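Local coordinates for hyaluronidase-phage associated (Streptococcus pyogenes, PDB 2WB3), which probably cleaves hyaluronan as a hyaluronate lyase of a streptococcal phage tail fibre, built around a triple-stranded beta-helix, at residues K105-V108 with G112-W115; M32-V37 with G42-T47. One frame throughout, in Å; residues are numbered along the deposited sequence.

Contact 1. Residues K105-V108 with G112-W115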
ATOM      1  N   LYS A 105       4.776  -7.382 -35.798  1.00 29.91           N
ATOM      2  CA  LYS A 105       3.848  -6.828 -36.743  1.00 28.97           C
ATOM      3  C   LYS A 105       4.176  -5.382 -37.108  1.00 28.03           C
ATOM      4  O   LYS A 105       3.947  -4.944 -38.222  1.00 27.97           O
ATOM      5  CB  LYS A 105       2.437  -6.900 -36.148  1.00 28.95           C
ATOM      6  CG  LYS A 105       1.967  -8.304 -35.831  1.00 29.41           C
ATOM      7  CD  LYS A 105       1.952  -9.091 -37.093  1.00 33.42           C
ATOM      8  CE  LYS A 105       1.145 -10.372 -36.990  1.00 40.20           C
ATOM      9  NZ  LYS A 105       1.059 -11.032 -38.315  1.00 41.95           N
ATOM     10  N   PHE A 106       4.683  -4.620 -36.150  1.00 27.65           N
ATOM     11  CA  PHE A 106       5.012  -3.222 -36.384  1.00 26.16           C
ATOM     12  C   PHE A 106       6.060  -2.849 -35.374  1.00 25.32           C
ATOM     13  O   PHE A 106       5.954  -3.239 -34.222  1.00 25.22           O
ATOM     14  CB  PHE A 106       3.754  -2.349 -36.136  1.00 26.02           C
ATOM     15  CG  PHE A 106       3.976  -0.865 -36.361  1.00 25.09           C
ATOM     16  CD1 PHE A 106       3.695  -0.288 -37.584  1.00 26.06           C
ATOM     17  CD2 PHE A 106       4.415  -0.039 -35.341  1.00 27.16           C
ATOM     18  CE1 PHE A 106       3.904   1.059 -37.791  1.00 25.14           C
ATOM     19  CE2 PHE A 106       4.631   1.341 -35.554  1.00 25.31           C
ATOM     20  CZ  PHE A 106       4.356   1.872 -36.789  1.00 28.11           C
ATOM     21  N   TYR A 107       7.058  -2.074 -35.760  1.00 24.99           N
ATOM     22  CA  TYR A 107       7.950  -1.492 -34.770  1.00 24.79           C
ATOM     23  C   TYR A 107       8.493  -0.138 -35.172  1.00 24.31           C
ATOM     24  O   TYR A 107       8.505   0.223 -36.353  1.00 25.43           O
ATOM     25  CB  TYR A 107       9.097  -2.455 -34.438  1.00 25.06           C
ATOM     26  CG  TYR A 107      10.092  -2.730 -35.543  1.00 29.60           C
ATOM     27  CD1 TYR A 107      11.062  -1.770 -35.914  1.00 30.35           C
ATOM     28  CD2 TYR A 107      10.114  -3.976 -36.182  1.00 31.11           C
ATOM     29  CE1 TYR A 107      12.005  -2.050 -36.900  1.00 34.02           C
ATOM     30  CE2 TYR A 107      11.059  -4.261 -37.172  1.00 34.29           C
ATOM     31  CZ  TYR A 107      11.993  -3.303 -37.510  1.00 34.97           C
ATOM     32  OH  TYR A 107      12.888  -3.595 -38.512  1.00 40.63           O
ATOM     33  N   VAL A 108       8.966   0.600 -34.177  1.00 23.40           N
ATOM     34  CA  VAL A 108       9.706   1.823 -34.386  1.00 23.95           C
ATOM     35  C   VAL A 108      11.109   1.593 -33.776  1.00 23.98           C
ATOM     36  O   VAL A 108      11.250   1.284 -32.607  1.00 24.14           O
ATOM     37  CB  VAL A 108       9.019   3.004 -33.709  1.00 23.92           C
ATOM     38  CG1 VAL A 108       9.910   4.261 -33.786  1.00 24.21           C
ATOM     39  CG2 VAL A 108       7.666   3.279 -34.389  1.00 22.53           C
ATOM     40  N   GLY A 112      14.228   5.746 -35.246  1.00 31.37           N
ATOM     41  CA  GLY A 112      12.955   6.351 -35.635  1.00 31.33           C
ATOM     42  C   GLY A 112      12.398   5.782 -36.910  1.00 31.45           C
ATOM     43  O   GLY A 112      11.314   6.160 -37.330  1.00 31.97           O
ATOM     44  N   ASP A 113      13.130   4.860 -37.523  1.00 31.92           N
ATOM     45  CA  ASP A 113      12.579   4.088 -38.627  1.00 32.57           C
ATOM     46  C   ASP A 113      11.423   3.228 -38.154  1.00 31.90           C
ATOM     47  O   ASP A 113      11.442   2.699 -37.045  1.00 32.66           O
ATOM     48  CB  ASP A 113      13.655   3.204 -39.247  1.00 33.67           C
ATOM     49  CG  ASP A 113      14.313   2.319 -38.244  1.00 35.16           C
ATOM     50  OD1 ASP A 113      14.941   2.848 -37.301  1.00 39.35           O
ATOM     51  OD2 ASP A 113      14.213   1.083 -38.366  1.00 39.38           O
ATOM     52  N   PHE A 114      10.415   3.056 -38.991  1.00 31.94           N
ATOM     53  CA  PHE A 114       9.350   2.110 -38.668  1.00 31.06           C
ATOM     54  C   PHE A 114       9.345   0.962 -39.676  1.00 31.61           C
ATOM     55  O   PHE A 114       9.863   1.077 -40.814  1.00 31.43           O
ATOM     56  CB  PHE A 114       7.968   2.799 -38.534  1.00 30.09           C
ATOM     57  CG  PHE A 114       7.436   3.348 -39.817  1.00 29.83           C
ATOM     58  CD1 PHE A 114       6.665   2.576 -40.644  1.00 29.44           C
ATOM     59  CD2 PHE A 114       7.699   4.661 -40.185  1.00 30.04           C
ATOM     60  CE1 PHE A 114       6.194   3.081 -41.849  1.00 30.77           C
ATOM     61  CE2 PHE A 114       7.216   5.169 -41.356  1.00 30.58           C
ATOM     62  CZ  PHE A 114       6.484   4.375 -42.199  1.00 29.73           C
ATOM     63  N   TRP A 115       8.767  -0.153 -39.242  1.00 31.62           N
ATOM     64  CA  TRP A 115       8.518  -1.316 -40.098  1.00 32.44           C
ATOM     65  C   TRP A 115       7.091  -1.792 -39.864  1.00 32.03           C
ATOM     66  O   TRP A 115       6.709  -2.005 -38.714  1.00 31.72           O
ATOM     67  CB  TRP A 115       9.484  -2.434 -39.736  1.00 33.16           C
ATOM     68  CG  TRP A 115       9.179  -3.686 -40.453  1.00 36.98           C
ATOM     69  CD1 TRP A 115       9.534  -3.999 -41.743  1.00 40.85           C
ATOM     70  CD2 TRP A 115       8.429  -4.803 -39.953  1.00 39.33           C
ATOM     71  NE1 TRP A 115       9.041  -5.247 -42.077  1.00 42.31           N
ATOM     72  CE2 TRP A 115       8.362  -5.765 -41.002  1.00 42.48           C
ATOM     73  CE3 TRP A 115       7.797  -5.084 -38.728  1.00 40.76           C
ATOM     74  CZ2 TRP A 115       7.688  -6.999 -40.861  1.00 43.72           C
ATOM     75  CZ3 TRP A 115       7.136  -6.332 -38.580  1.00 43.26           C
ATOM     76  CH2 TRP A 115       7.089  -7.267 -39.649  1.00 44.45           C
TER

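Contact 2. Residues M32-V37 with G42-T47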
ATOM      1  N   MET A  32       2.923   9.090 -10.149  1.00 17.06           N
ATOM      2  CA  MET A  32       3.565   7.800  -9.805  1.00 17.56           C
ATOM      3  C   MET A  32       4.862   7.570 -10.558  1.00 17.80           C
ATOM      4  O   MET A  32       4.996   7.927 -11.742  1.00 19.77           O
ATOM      5  CB  MET A  32       2.569   6.613 -10.057  1.00 17.16           C
ATOM      6  CG  MET A  32       3.206   5.228  -9.869  1.00 17.72           C
ATOM      7  SD  MET A  32       1.861   4.023 -10.053  1.00 22.75           S
ATOM      8  CE  MET A  32       2.852   2.522  -9.917  1.00 21.08           C
ATOM      9  N   GLN A  33       5.809   6.871  -9.928  1.00 19.03           N
ATOM     10  CA  GLN A  33       7.037   6.588 -10.616  1.00 18.81           C
ATOM     11  C   GLN A  33       7.392   5.147 -10.362  1.00 18.33           C
ATOM     12  O   GLN A  33       7.144   4.653  -9.286  1.00 19.17           O
ATOM     13  CB  GLN A  33       8.153   7.409 -10.004  1.00 20.01           C
ATOM     14  CG  GLN A  33       8.107   8.849 -10.276  1.00 24.29           C
ATOM     15  CD  GLN A  33       9.358   9.472  -9.664  1.00 34.51           C
ATOM     16  OE1 GLN A  33      10.434   9.388 -10.238  1.00 36.60           O
ATOM     17  NE2 GLN A  33       9.233   9.961  -8.438  1.00 35.29           N
ATOM     18  N   ILE A  34       7.900   4.485 -11.381  1.00 18.64           N
ATOM     19  CA  ILE A  34       8.435   3.135 -11.298  1.00 19.53           C
ATOM     20  C   ILE A  34       9.842   3.022 -11.885  1.00 19.64           C
ATOM     21  O   ILE A  34      10.085   3.516 -12.926  1.00 20.63           O
ATOM     22  CB  ILE A  34       7.554   2.100 -12.040  1.00 17.70           C
ATOM     23  CG1 ILE A  34       6.097   2.237 -11.695  1.00 18.63           C
ATOM     24  CG2 ILE A  34       7.982   0.715 -11.754  1.00 19.17           C
ATOM     25  CD1 ILE A  34       5.258   1.612 -12.674  1.00 17.25           C
ATOM     26  N   ARG A  35      10.714   2.297 -11.188  1.00 21.10           N
ATOM     27  CA  ARG A  35      12.063   2.012 -11.668  1.00 21.92           C
ATOM     28  C   ARG A  35      12.468   0.561 -11.381  1.00 20.34           C
ATOM     29  O   ARG A  35      12.335   0.081 -10.254  1.00 21.32           O
ATOM     30  CB  ARG A  35      13.072   2.975 -11.039  1.00 22.59           C
ATOM     31  CG  ARG A  35      14.492   2.808 -11.553  1.00 27.74           C
ATOM     32  CD  ARG A  35      15.481   3.590 -10.705  1.00 36.39           C
ATOM     33  NE  ARG A  35      15.656   4.956 -11.188  1.00 38.09           N
ATOM     34  CZ  ARG A  35      16.633   5.342 -12.002  1.00 37.90           C
ATOM     35  NH1 ARG A  35      17.530   4.463 -12.428  1.00 35.08           N
ATOM     36  NH2 ARG A  35      16.715   6.607 -12.392  1.00 39.03           N
ATOM     37  N   GLY A  36      12.964  -0.126 -12.408  1.00 19.72           N
ATOM     38  CA  GLY A  36      13.399  -1.489 -12.295  1.00 21.57           C
ATOM     39  C   GLY A  36      14.670  -1.764 -13.066  1.00 21.54           C
ATOM     40  O   GLY A  36      15.109  -0.963 -13.814  1.00 22.34           O
ATOM     41  N   VAL A  37      15.238  -2.924 -12.843  1.00 22.31           N
ATOM     42  CA  VAL A  37      16.490  -3.293 -13.500  1.00 21.99           C
ATOM     43  C   VAL A  37      16.339  -4.649 -14.177  1.00 23.78           C
ATOM     44  O   VAL A  37      17.227  -5.463 -14.133  1.00 24.68           O
ATOM     45  CB  VAL A  37      17.639  -3.304 -12.500  1.00 21.85           C
ATOM     46  CG1 VAL A  37      17.907  -1.874 -11.983  1.00 23.01           C
ATOM     47  CG2 VAL A  37      17.313  -4.163 -11.321  1.00 19.78           C
ATOM     48  N   GLY A  42       9.446  -6.573 -18.676  1.00 18.59           N
ATOM     49  CA  GLY A  42       9.056  -5.166 -18.519  1.00 18.76           C
ATOM     50  C   GLY A  42       9.188  -4.654 -17.121  1.00 19.47           C
ATOM     51  O   GLY A  42       8.898  -5.350 -16.178  1.00 19.88           O
ATOM     52  N   THR A  43       9.638  -3.405 -16.972  1.00 20.57           N
ATOM     53  CA  THR A  43       9.642  -2.815 -15.640  1.00 19.91           C
ATOM     54  C   THR A  43       8.178  -2.781 -15.122  1.00 18.89           C
ATOM     55  O   THR A  43       7.898  -3.029 -13.956  1.00 19.58           O
ATOM     56  CB  THR A  43      10.204  -1.402 -15.723  1.00 20.66           C
ATOM     57  OG1 THR A  43      11.556  -1.485 -16.158  1.00 25.50           O
ATOM     58  CG2 THR A  43      10.141  -0.745 -14.392  1.00 21.08           C
ATOM     59  N   LEU A  44       7.267  -2.452 -16.003  1.00 18.17           N
ATOM     60  CA  LEU A  44       5.835  -2.628 -15.662  1.00 18.62           C
ATOM     61  C   LEU A  44       5.331  -3.632 -16.678  1.00 17.44           C
ATOM     62  O   LEU A  44       5.562  -3.472 -17.863  1.00 18.07           O
ATOM     63  CB  LEU A  44       5.038  -1.273 -15.775  1.00 18.00           C
ATOM     64  CG  LEU A  44       3.509  -1.421 -15.684  1.00 19.85           C
ATOM     65  CD1 LEU A  44       3.092  -2.083 -14.356  1.00 17.45           C
ATOM     66  CD2 LEU A  44       2.714  -0.071 -15.818  1.00 21.44           C
ATOM     67  N   LYS A  45       4.618  -4.644 -16.213  1.00 16.98           N
ATOM     68  CA  LYS A  45       3.961  -5.557 -17.146  1.00 17.36           C
ATOM     69  C   LYS A  45       2.457  -5.470 -16.904  1.00 16.29           C
ATOM     70  O   LYS A  45       2.021  -5.561 -15.768  1.00 19.05           O
ATOM     71  CB  LYS A  45       4.409  -6.990 -16.830  1.00 17.85           C
ATOM     72  CG  LYS A  45       3.700  -8.162 -17.529  1.00 21.12           C
ATOM     73  CD  LYS A  45       3.899  -8.156 -19.015  1.00 24.68           C
ATOM     74  CE  LYS A  45       3.174  -9.367 -19.711  1.00 32.25           C
ATOM     75  NZ  LYS A  45       3.621 -10.746 -19.263  1.00 33.10           N
ATOM     76  N   ILE A  46       1.704  -5.255 -17.967  1.00 17.21           N
ATOM     77  CA  ILE A  46       0.251  -5.155 -17.830  1.00 18.43           C
ATOM     78  C   ILE A  46      -0.300  -6.315 -18.659  1.00 20.15           C
ATOM     79  O   ILE A  46      -0.007  -6.434 -19.839  1.00 20.15           O
ATOM     80  CB  ILE A  46      -0.314  -3.829 -18.395  1.00 17.65           C
ATOM     81  CG1 ILE A  46       0.341  -2.570 -17.773  1.00 16.70           C
ATOM     82  CG2 ILE A  46      -1.842  -3.778 -18.123  1.00 20.85           C
ATOM     83  CD1 ILE A  46      -0.115  -1.219 -18.478  1.00 18.03           C
ATOM     84  N   THR A  47      -1.129  -7.148 -18.032  1.00 20.72           N
ATOM     85  CA  THR A  47      -1.884  -8.161 -18.758  1.00 20.17           C
ATOM     86  C   THR A  47      -3.380  -7.921 -18.731  1.00 20.46           C
ATOM     87  O   THR A  47      -3.970  -7.779 -17.700  1.00 20.31           O
ATOM     88  CB  THR A  47      -1.636  -9.538 -18.209  1.00 23.04           C
ATOM     89  OG1 THR A  47      -0.253  -9.790 -18.361  1.00 24.91           O
ATOM     90  CG2 THR A  47      -2.372 -10.645 -19.046  1.00 22.98           C
TER

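Contact 1. Residues K105-V108 with G112-W115
Tyr107 and Trp115 form the hydrogen-bonded pair of this antiparallel hairpin. Tyr107 N donates to Trp115 O at 3.0 Å and Trp115 N to Tyr107 O at 2.9 Å. Three CA-H...O contacts line the seam beside them, among them Phe106 CA to Trp115 O at 3.1 Å.

The same two residues also share one face of the sheet. With CG between its backbone N and carbonyl carbon (chi1 67°), the Tyr107 ring leans across the neighbouring strand, and Trp115 CB sits over its face in a CH-pi contact, 3.6 Å from the ring centroid. The Tyr107 ring and the five-membered ring of Trp115 lie at 25° but are slid so far apart that they barely overlap; the six-membered ring meets the tyrosine through CE3, and its CZ3 lies 3.4 Å from Lys105 C. A flat tyrosine face suits the Trp115 methylene, and the long indole can reach the backbone at Lys105.

On the other face, Val108 CG2 and Phe106 CZ both approach Phe114 CB, while the Phe114 ring leads away to meet Phe114 of both neighbouring subunits. The chemistry thus divides by face: Tyr107 and Trp115 add a CH-pi contact to the backbone bonds on a partly exposed face, whereas the apolar side chains of the other face join the trimer interior.

Contact 2. Residues M32-V37 with G42-T47
Ile34 and Thr43 meet in a small, buried, apolar contact at a corner of the chain, where strand 32-36 faces the bend leading into strand 45-49. No hydrogen bond crosses between the segments. Thr43 carries most of the touching through its methyl: CG2 lies 3.7 Å from Ile34 CG2 and 3.5 Å from Gly36 N. With CG2 anti to the backbone N (chi1 -63° for OG1), Thr43 turns the methyl to the strand while OG1 hydrogen-bonds to Glu38 OE1, a division of labour for which a residue with one polar and one apolar branch is well suited. Gly36, with no side chain, presents bare backbone to that methyl. The Ile34 and Thr43 side chains run antiparallel, side by side, and meet through their CG2 methyls; the longer branch of Ile34 extends to Leu44, with CD1 4.2 Å from Leu44 CB.

The strands find their backbone partners in other chains: residues of both segments pair in parallel with strands of the second and third subunits, and Met32 packs on Met32 of each. Arg35 NH1 makes a salt bridge to Glu49 OE1 of the second subunit. Apolar side chains within a corner, with parallel pairing between chains, are characteristic of the triple-stranded beta-helix.

In the fold
Contact 2 comes first along the chain and is complete before contact 1 begins; their centres lie 23 Å apart and their nearest atoms about 16 Å, so neither touches the other. They illustrate two ways of building one fibre. In contact 1 the strands pair within the chain as a hairpin, and the sheet then continues into the second subunit through Trp115. In contact 2 the two segments share no backbone bonds, and the neighbouring subunits supply the parallel pairing. Both contacts touch the second and third subunits and so lie at subunit interfaces, consistent with a part in holding the trimer together.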